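Local atomic coordinates of glycosyl hydrolase, BNR repeat (Ralstonia eutropha, PDB entry 3B7F), a protein that is of unproven function but may act as a glycosyl hydrolase, and folds as a seven-bladed beta-propeller with BNR repeats. Residues L339-H351 with H381-P393. Sequence-based numbering, arbitrary orientation.
Sequences LTVKRQAMTADAH and HLPHIYAVQSARP
Strands 346-348 and 385-391 run nearly parallel, their axes approaching to 5.6 Å at 5°, yet the side-chain oxygens of Thr347 and Ser390 enter the bonding, one as acceptor and one as donor, where a continuous sheet would pair backbone C=O with N-H. With chi1 at -167°, Thr347 turns OG1 away from its own N and across to Ser390 N, from which it accepts a hydrogen bond at 3.1 Å. Ser390 replies with its hydroxyl: OG donates to Ala348 O at 2.7 Å, approaching from above the carbonyl plane. Direct backbone bonding is represented by Val388 N to Gln344 O, 2.9 Å long and nearly straight at N-H. Between Met346 O and Val388 O, two acceptors that cannot pair directly, a water lies 2.6 Å from each and can bridge them, though it has more acceptors in reach than protons. Other waters link Lys342 N to Ile385 O, and Gln344 N and OE1 to Tyr386 O; Gln344 NE2 binds Phe118 O. Where the segments diverge, the Lys342 chain, bent at chi3 and chi4, brings NZ to the edge of the His384 ring, 2.9 Å from NE2 and only 7° out of plane. Its CE lies 3.6 Å from Tyr386 CD1, obliquely to the phenol ring, which stacks with His58. Strand 346-348 begins its four-stranded antiparallel sheet, whereas 385-391 pairs with N-terminal strand 24-29, so the contact joins adjacent propeller blades at the chain's closure. Because His384 NE2 accepts from Lys342, a neutral imidazole protonated at ND1 is likely, and side chains and water supply much of the polar bonding between the blades.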
ATOM      1  N   LEU A 339       8.343  12.199  12.467  1.00 27.58           N
ATOM      2  CA  LEU A 339       7.754  11.831  11.194  1.00 27.06           C
ATOM      3  C   LEU A 339       6.940  10.542  11.213  1.00 25.90           C
ATOM      4  O   LEU A 339       7.388   9.504  11.699  1.00 27.77           O
ATOM      5  CB  LEU A 339       8.851  11.744  10.110  1.00 26.50           C
ATOM      6  CG  LEU A 339       9.336  13.041   9.434  1.00 29.42           C
ATOM      7  CD1 LEU A 339       9.713  14.118  10.351  1.00 24.41           C
ATOM      8  CD2 LEU A 339      10.532  12.724   8.484  1.00 23.76           C
ATOM      9  N   THR A 340       5.734  10.645  10.648  1.00 24.18           N
ATOM     10  CA  THR A 340       4.834   9.524  10.462  1.00 24.99           C
ATOM     11  C   THR A 340       4.751   9.247   8.961  1.00 24.37           C
ATOM     12  O   THR A 340       4.577  10.162   8.179  1.00 24.10           O
ATOM     13  CB  THR A 340       3.468   9.834  11.090  1.00 25.49           C
ATOM     14  OG1 THR A 340       3.676  10.105  12.484  1.00 27.17           O
ATOM     15  CG2 THR A 340       2.479   8.669  10.916  1.00 26.13           C
ATOM     16  N   VAL A 341       4.930   7.994   8.571  1.00 24.81           N
ATOM     17  CA  VAL A 341       4.852   7.558   7.160  1.00 23.82           C
ATOM     18  C   VAL A 341       3.787   6.450   7.149  1.00 23.37           C
ATOM     19  O   VAL A 341       3.953   5.429   7.794  1.00 26.41           O
ATOM     20  CB  VAL A 341       6.229   7.117   6.619  1.00 19.68           C
ATOM     21  CG1 VAL A 341       6.154   6.558   5.139  1.00 19.60           C
ATOM     22  CG2 VAL A 341       7.184   8.280   6.698  1.00 23.72           C
ATOM     23  N   LYS A 342       2.662   6.702   6.478  1.00 26.84           N
ATOM     24  CA  LYS A 342       1.531   5.770   6.445  1.00 26.48           C
ATOM     25  C   LYS A 342       1.808   4.623   5.438  1.00 27.51           C
ATOM     26  O   LYS A 342       2.806   4.672   4.691  1.00 24.15           O
ATOM     27  CB  LYS A 342       0.219   6.520   6.162  1.00 27.36           C
ATOM     28  CG  LYS A 342      -0.377   7.342   7.332  1.00 25.34           C
ATOM     29  CD  LYS A 342      -1.485   8.252   6.786  1.00 29.73           C
ATOM     30  CE  LYS A 342      -2.666   8.495   7.732  1.00 41.58           C
ATOM     31  NZ  LYS A 342      -2.367   9.100   9.014  1.00 43.00           N
ATOM     32  N   ARG A 343       0.932   3.604   5.453  1.00 25.21           N
ATOM     33  CA  ARG A 343       1.080   2.345   4.663  1.00 26.66           C
ATOM     34  C   ARG A 343       1.338   2.473   3.200  1.00 25.60           C
ATOM     35  O   ARG A 343       2.088   1.674   2.660  1.00 26.02           O
ATOM     36  CB  ARG A 343      -0.210   1.554   4.598  1.00 29.88           C
ATOM     37  CG  ARG A 343      -0.736   1.078   5.775  1.00 36.92           C
ATOM     38  CD  ARG A 343      -2.243   0.953   5.630  1.00 31.64           C
ATOM     39  NE  ARG A 343      -2.639   1.029   7.024  1.00 26.87           N
ATOM     40  CZ  ARG A 343      -3.041   0.034   7.773  1.00 17.99           C
ATOM     41  NH1 ARG A 343      -3.268  -1.155   7.290  1.00 31.37           N
ATOM     42  NH2 ARG A 343      -3.287   0.277   9.036  1.00 24.70           N
ATOM     43  N   GLN A 344       0.582   3.371   2.557  1.00 25.87           N
ATOM     44  CA  GLN A 344       0.662   3.593   1.119  1.00 26.62           C
ATOM     45  C   GLN A 344       1.581   4.754   0.791  1.00 23.05           C
ATOM     46  O   GLN A 344       1.734   5.100  -0.380  1.00 22.44           O
ATOM     47  CB  GLN A 344      -0.727   3.886   0.555  1.00 25.39           C
ATOM     48  CG  GLN A 344      -1.726   2.734   0.645  1.00 30.80           C
ATOM     49  CD  GLN A 344      -3.150   3.240   0.670  1.00 31.69           C
ATOM     50  OE1 GLN A 344      -3.501   4.006   1.564  1.00 30.46           O
ATOM     51  NE2 GLN A 344      -3.982   2.820  -0.314  1.00 26.77           N
ATOM     52  N   ALA A 345       2.210   5.339   1.798  1.00 24.44           N
ATOM     53  CA  ALA A 345       3.051   6.526   1.608  1.00 25.23           C
ATOM     54  C   ALA A 345       4.547   6.278   1.271  1.00 25.29           C
ATOM     55  O   ALA A 345       5.333   7.227   1.300  1.00 27.83           O
ATOM     56  CB  ALA A 345       2.875   7.479   2.814  1.00 22.00           C
HETATM   57  N   MSE A 346       4.951   5.035   0.989  1.00 28.11           N
HETATM   58  CA  MSE A 346       6.281   4.732   0.425  1.00 28.78           C
HETATM   59  C   MSE A 346       6.082   4.056  -0.908  1.00 28.80           C
HETATM   60  O   MSE A 346       5.149   3.282  -1.057  1.00 30.64           O
HETATM   61  CB  MSE A 346       7.149   3.762   1.219  1.00 29.67           C
HETATM   62  CG  MSE A 346       7.786   4.310   2.408  1.00 42.67           C
HETATM   63 SE   MSE A 346       9.453   3.393   2.832  0.75 28.65          SE
HETATM   64  CE  MSE A 346       8.635   1.743   3.112  1.00 34.02           C
ATOM     65  N   THR A 347       6.984   4.330  -1.854  1.00 28.18           N
ATOM     66  CA  THR A 347       6.965   3.708  -3.168  1.00 25.04           C
ATOM     67  C   THR A 347       8.380   3.695  -3.718  1.00 25.54           C
ATOM     68  O   THR A 347       9.285   4.356  -3.183  1.00 25.15           O
ATOM     69  CB  THR A 347       6.026   4.458  -4.139  1.00 22.98           C
ATOM     70  OG1 THR A 347       5.791   3.685  -5.317  1.00 21.33           O
ATOM     71  CG2 THR A 347       6.599   5.832  -4.514  1.00 21.92           C
ATOM     72  N   ALA A 348       8.554   2.930  -4.781  1.00 23.65           N
ATOM     73  CA  ALA A 348       9.843   2.820  -5.421  1.00 26.14           C
ATOM     74  C   ALA A 348       9.628   2.815  -6.928  1.00 26.32           C
ATOM     75  O   ALA A 348       8.555   2.455  -7.391  1.00 27.64           O
ATOM     76  CB  ALA A 348      10.598   1.547  -4.912  1.00 23.92           C
ATOM     77  N   ASP A 349      10.610   3.305  -7.677  1.00 26.59           N
ATOM     78  CA  ASP A 349      10.565   3.264  -9.145  1.00 25.44           C
ATOM     79  C   ASP A 349      11.277   1.971  -9.639  1.00 26.52           C
ATOM     80  O   ASP A 349      11.711   1.161  -8.820  1.00 24.69           O
ATOM     81  CB  ASP A 349      11.107   4.561  -9.757  1.00 24.26           C
ATOM     82  CG  ASP A 349      12.593   4.773  -9.535  1.00 28.88           C
ATOM     83  OD1 ASP A 349      13.383   3.812  -9.632  1.00 27.91           O
ATOM     84  OD2 ASP A 349      12.974   5.942  -9.286  1.00 26.90           O
ATOM     85  N   ALA A 350      11.370   1.788 -10.966  1.00 26.48           N
ATOM     86  CA  ALA A 350      12.016   0.626 -11.581  1.00 25.95           C
ATOM     87  C   ALA A 350      13.250   1.041 -12.380  1.00 27.25           C
ATOM     88  O   ALA A 350      13.658   0.340 -13.294  1.00 27.46           O
ATOM     89  CB  ALA A 350      11.010  -0.145 -12.474  1.00 22.64           C
ATOM     90  N   HIS A 351      13.848   2.190 -12.038  1.00 29.00           N
ATOM     91  CA  HIS A 351      15.075   2.644 -12.692  1.00 26.95           C
ATOM     92  C   HIS A 351      16.252   1.874 -12.139  1.00 26.14           C
ATOM     93  O   HIS A 351      16.095   1.078 -11.216  1.00 25.53           O
ATOM     94  CB  HIS A 351      15.273   4.152 -12.496  1.00 28.07           C
ATOM     95  CG  HIS A 351      14.418   4.994 -13.383  1.00 26.11           C
ATOM     96  ND1 HIS A 351      13.096   4.698 -13.639  1.00 28.42           N
ATOM     97  CD2 HIS A 351      14.681   6.154 -14.025  1.00 27.72           C
ATOM     98  CE1 HIS A 351      12.592   5.623 -14.437  1.00 32.05           C
ATOM     99  NE2 HIS A 351      13.530   6.526 -14.674  1.00 26.81           N
ATOM    100  N   HIS A 381       5.262  21.251   2.839  1.00 24.49           N
ATOM    101  CA  HIS A 381       4.028  22.016   3.102  1.00 22.44           C
ATOM    102  C   HIS A 381       2.767  21.584   2.303  1.00 21.59           C
ATOM    103  O   HIS A 381       1.894  22.404   2.002  1.00 21.20           O
ATOM    104  CB  HIS A 381       4.303  23.510   2.967  1.00 23.12           C
ATOM    105  CG  HIS A 381       5.367  24.003   3.886  1.00 23.90           C
ATOM    106  ND1 HIS A 381       6.610  24.383   3.446  1.00 36.93           N
ATOM    107  CD2 HIS A 381       5.363  24.203   5.221  1.00 33.33           C
ATOM    108  CE1 HIS A 381       7.325  24.804   4.472  1.00 35.41           C
ATOM    109  NE2 HIS A 381       6.590  24.710   5.561  1.00 26.15           N
ATOM    110  N   LEU A 382       2.691  20.291   1.975  1.00 21.85           N
ATOM    111  CA  LEU A 382       1.506  19.722   1.362  1.00 22.58           C
ATOM    112  C   LEU A 382       0.610  19.318   2.511  1.00 23.35           C
ATOM    113  O   LEU A 382       1.078  19.254   3.667  1.00 21.92           O
ATOM    114  CB  LEU A 382       1.803  18.490   0.526  1.00 20.09           C
ATOM    115  CG  LEU A 382       2.627  18.726  -0.735  1.00 27.06           C
ATOM    116  CD1 LEU A 382       2.875  17.408  -1.370  1.00 21.51           C
ATOM    117  CD2 LEU A 382       1.899  19.694  -1.694  1.00 14.70           C
ATOM    118  N   PRO A 383      -0.687  19.089   2.222  1.00 23.56           N
ATOM    119  CA  PRO A 383      -1.528  18.583   3.288  1.00 24.04           C
ATOM    120  C   PRO A 383      -1.125  17.168   3.664  1.00 23.19           C
ATOM    121  O   PRO A 383      -0.376  16.538   2.938  1.00 24.95           O
ATOM    122  CB  PRO A 383      -2.923  18.611   2.656  1.00 25.21           C
ATOM    123  CG  PRO A 383      -2.810  19.678   1.569  1.00 23.23           C
ATOM    124  CD  PRO A 383      -1.487  19.364   1.008  1.00 22.01           C
ATOM    125  N   HIS A 384      -1.609  16.709   4.810  1.00 23.28           N
ATOM    126  CA  HIS A 384      -1.394  15.351   5.345  1.00 24.51           C
ATOM    127  C   HIS A 384      -1.402  14.273   4.242  1.00 24.77           C
ATOM    128  O   HIS A 384      -2.431  14.029   3.634  1.00 24.39           O
ATOM    129  CB  HIS A 384      -2.523  15.129   6.378  1.00 27.20           C
ATOM    130  CG  HIS A 384      -2.523  13.800   7.078  1.00 33.69           C
ATOM    131  ND1 HIS A 384      -2.322  13.688   8.439  1.00 33.66           N
ATOM    132  CD2 HIS A 384      -2.758  12.542   6.626  1.00 40.63           C
ATOM    133  CE1 HIS A 384      -2.404  12.416   8.787  1.00 33.00           C
ATOM    134  NE2 HIS A 384      -2.661  11.700   7.707  1.00 37.57           N
ATOM    135  N   ILE A 385      -0.263  13.604   4.019  1.00 26.72           N
ATOM    136  CA  ILE A 385      -0.121  12.601   2.955  1.00 24.93           C
ATOM    137  C   ILE A 385      -0.545  11.169   3.371  1.00 26.06           C
ATOM    138  O   ILE A 385      -0.028  10.588   4.344  1.00 26.78           O
ATOM    139  CB  ILE A 385       1.340  12.591   2.377  1.00 26.68           C
ATOM    140  CG1 ILE A 385       1.721  13.972   1.804  1.00 15.59           C
ATOM    141  CG2 ILE A 385       1.504  11.512   1.316  1.00 24.25           C
ATOM    142  CD1 ILE A 385       3.315  14.247   1.656  1.00 18.72           C
ATOM    143  N   TYR A 386      -1.494  10.630   2.608  1.00 24.78           N
ATOM    144  CA  TYR A 386      -2.011   9.250   2.742  1.00 26.66           C
ATOM    145  C   TYR A 386      -1.230   8.254   1.860  1.00 24.91           C
ATOM    146  O   TYR A 386      -0.852   7.192   2.337  1.00 27.19           O
ATOM    147  CB  TYR A 386      -3.513   9.141   2.388  1.00 28.88           C
ATOM    148  CG  TYR A 386      -4.471   9.712   3.403  1.00 30.40           C
ATOM    149  CD1 TYR A 386      -4.528   9.195   4.684  1.00 50.33           C
ATOM    150  CD2 TYR A 386      -5.364  10.713   3.085  1.00 38.79           C
ATOM    151  CE1 TYR A 386      -5.414   9.698   5.638  1.00 53.29           C
ATOM    152  CE2 TYR A 386      -6.272  11.218   4.046  1.00 42.66           C
ATOM    153  CZ  TYR A 386      -6.277  10.711   5.321  1.00 41.13           C
ATOM    154  OH  TYR A 386      -7.146  11.155   6.311  1.00 37.73           O
ATOM    155  N   ALA A 387      -0.935   8.635   0.617  1.00 23.80           N
ATOM    156  CA  ALA A 387      -0.292   7.746  -0.335  1.00 23.64           C
ATOM    157  C   ALA A 387       0.635   8.445  -1.311  1.00 25.51           C
ATOM    158  O   ALA A 387       0.389   9.579  -1.707  1.00 24.31           O
ATOM    159  CB  ALA A 387      -1.366   6.988  -1.138  1.00 22.45           C
ATOM    160  N   VAL A 388       1.686   7.722  -1.711  1.00 25.06           N
ATOM    161  CA  VAL A 388       2.659   8.171  -2.699  1.00 23.99           C
ATOM    162  C   VAL A 388       2.881   6.930  -3.532  1.00 24.73           C
ATOM    163  O   VAL A 388       3.115   5.872  -2.981  1.00 26.10           O
ATOM    164  CB  VAL A 388       3.971   8.681  -2.102  1.00 23.01           C
ATOM    165  CG1 VAL A 388       4.907   9.145  -3.214  1.00 23.14           C
ATOM    166  CG2 VAL A 388       3.711   9.816  -1.093  1.00 19.36           C
ATOM    167  N   GLN A 389       2.752   7.076  -4.846  1.00 24.75           N
ATOM    168  CA  GLN A 389       2.857   6.003  -5.791  1.00 25.24           C
ATOM    169  C   GLN A 389       3.667   6.420  -7.023  1.00 24.16           C
ATOM    170  O   GLN A 389       3.432   7.472  -7.594  1.00 28.04           O
ATOM    171  CB  GLN A 389       1.438   5.645  -6.191  1.00 24.76           C
ATOM    172  CG  GLN A 389       1.270   4.496  -7.120  1.00 33.16           C
ATOM    173  CD  GLN A 389       1.555   3.141  -6.496  1.00 37.75           C
ATOM    174  OE1 GLN A 389       0.991   2.790  -5.465  1.00 48.96           O
ATOM    175  NE2 GLN A 389       2.389   2.355  -7.164  1.00 35.16           N
ATOM    176  N   SER A 390       4.612   5.588  -7.437  1.00 23.15           N
ATOM    177  CA  SER A 390       5.358   5.842  -8.669  1.00 24.16           C
ATOM    178  C   SER A 390       4.489   5.557  -9.913  1.00 25.77           C
ATOM    179  O   SER A 390       3.522   4.779  -9.862  1.00 25.70           O
ATOM    180  CB  SER A 390       6.642   5.029  -8.724  1.00 24.46           C
ATOM    181  OG  SER A 390       6.389   3.648  -8.585  1.00 24.66           O
ATOM    182  N   ALA A 391       4.828   6.238 -11.013  1.00 26.60           N
ATOM    183  CA  ALA A 391       4.110   6.151 -12.272  1.00 26.37           C
ATOM    184  C   ALA A 391       5.037   6.547 -13.409  1.00 27.61           C
ATOM    185  O   ALA A 391       6.036   7.264 -13.201  1.00 29.65           O
ATOM    186  CB  ALA A 391       2.855   7.032 -12.256  1.00 22.57           C
ATOM    187  N   ARG A 392       4.729   6.034 -14.588  1.00 32.72           N
ATOM    188  CA  ARG A 392       5.466   6.331 -15.820  1.00 41.60           C
ATOM    189  C   ARG A 392       4.699   7.396 -16.566  1.00 43.83           C
ATOM    190  O   ARG A 392       3.554   7.157 -16.921  1.00 46.56           O
ATOM    191  CB  ARG A 392       5.579   5.099 -16.720  1.00 41.01           C
ATOM    192  CG  ARG A 392       6.703   4.155 -16.299  1.00 50.51           C
ATOM    193  CD  ARG A 392       6.813   2.854 -17.114  1.00 52.16           C
ATOM    194  NE  ARG A 392       6.487   3.013 -18.541  1.00 69.42           N
ATOM    195  CZ  ARG A 392       5.496   2.401 -19.216  1.00 74.75           C
ATOM    196  NH1 ARG A 392       4.688   1.479 -18.655  1.00 82.09           N
ATOM    197  NH2 ARG A 392       5.335   2.681 -20.512  1.00 70.43           N
ATOM    198  N   PRO A 393       5.293   8.577 -16.787  1.00 48.39           N
ATOM    199  CA  PRO A 393       4.581   9.593 -17.582  1.00 50.66           C
ATOM    200  C   PRO A 393       4.604   9.282 -19.078  1.00 48.71           C
ATOM    201  O   PRO A 393       3.557   9.341 -19.713  1.00 49.27           O
ATOM    202  CB  PRO A 393       5.358  10.866 -17.293  1.00 52.79           C
ATOM    203  CG  PRO A 393       6.733  10.392 -16.977  1.00 54.51           C
ATOM    204  CD  PRO A 393       6.605   9.063 -16.326  1.00 49.16           C
TER
HETATM  205  O   HOH W   1       2.281   9.413   5.359  1.00 13.74           O
HETATM  206  O   HOH W   2      -1.874   5.005   3.696  1.00 17.42           O
HETATM  207  O   HOH W   3       2.794   3.393  -2.170  1.00 24.89           O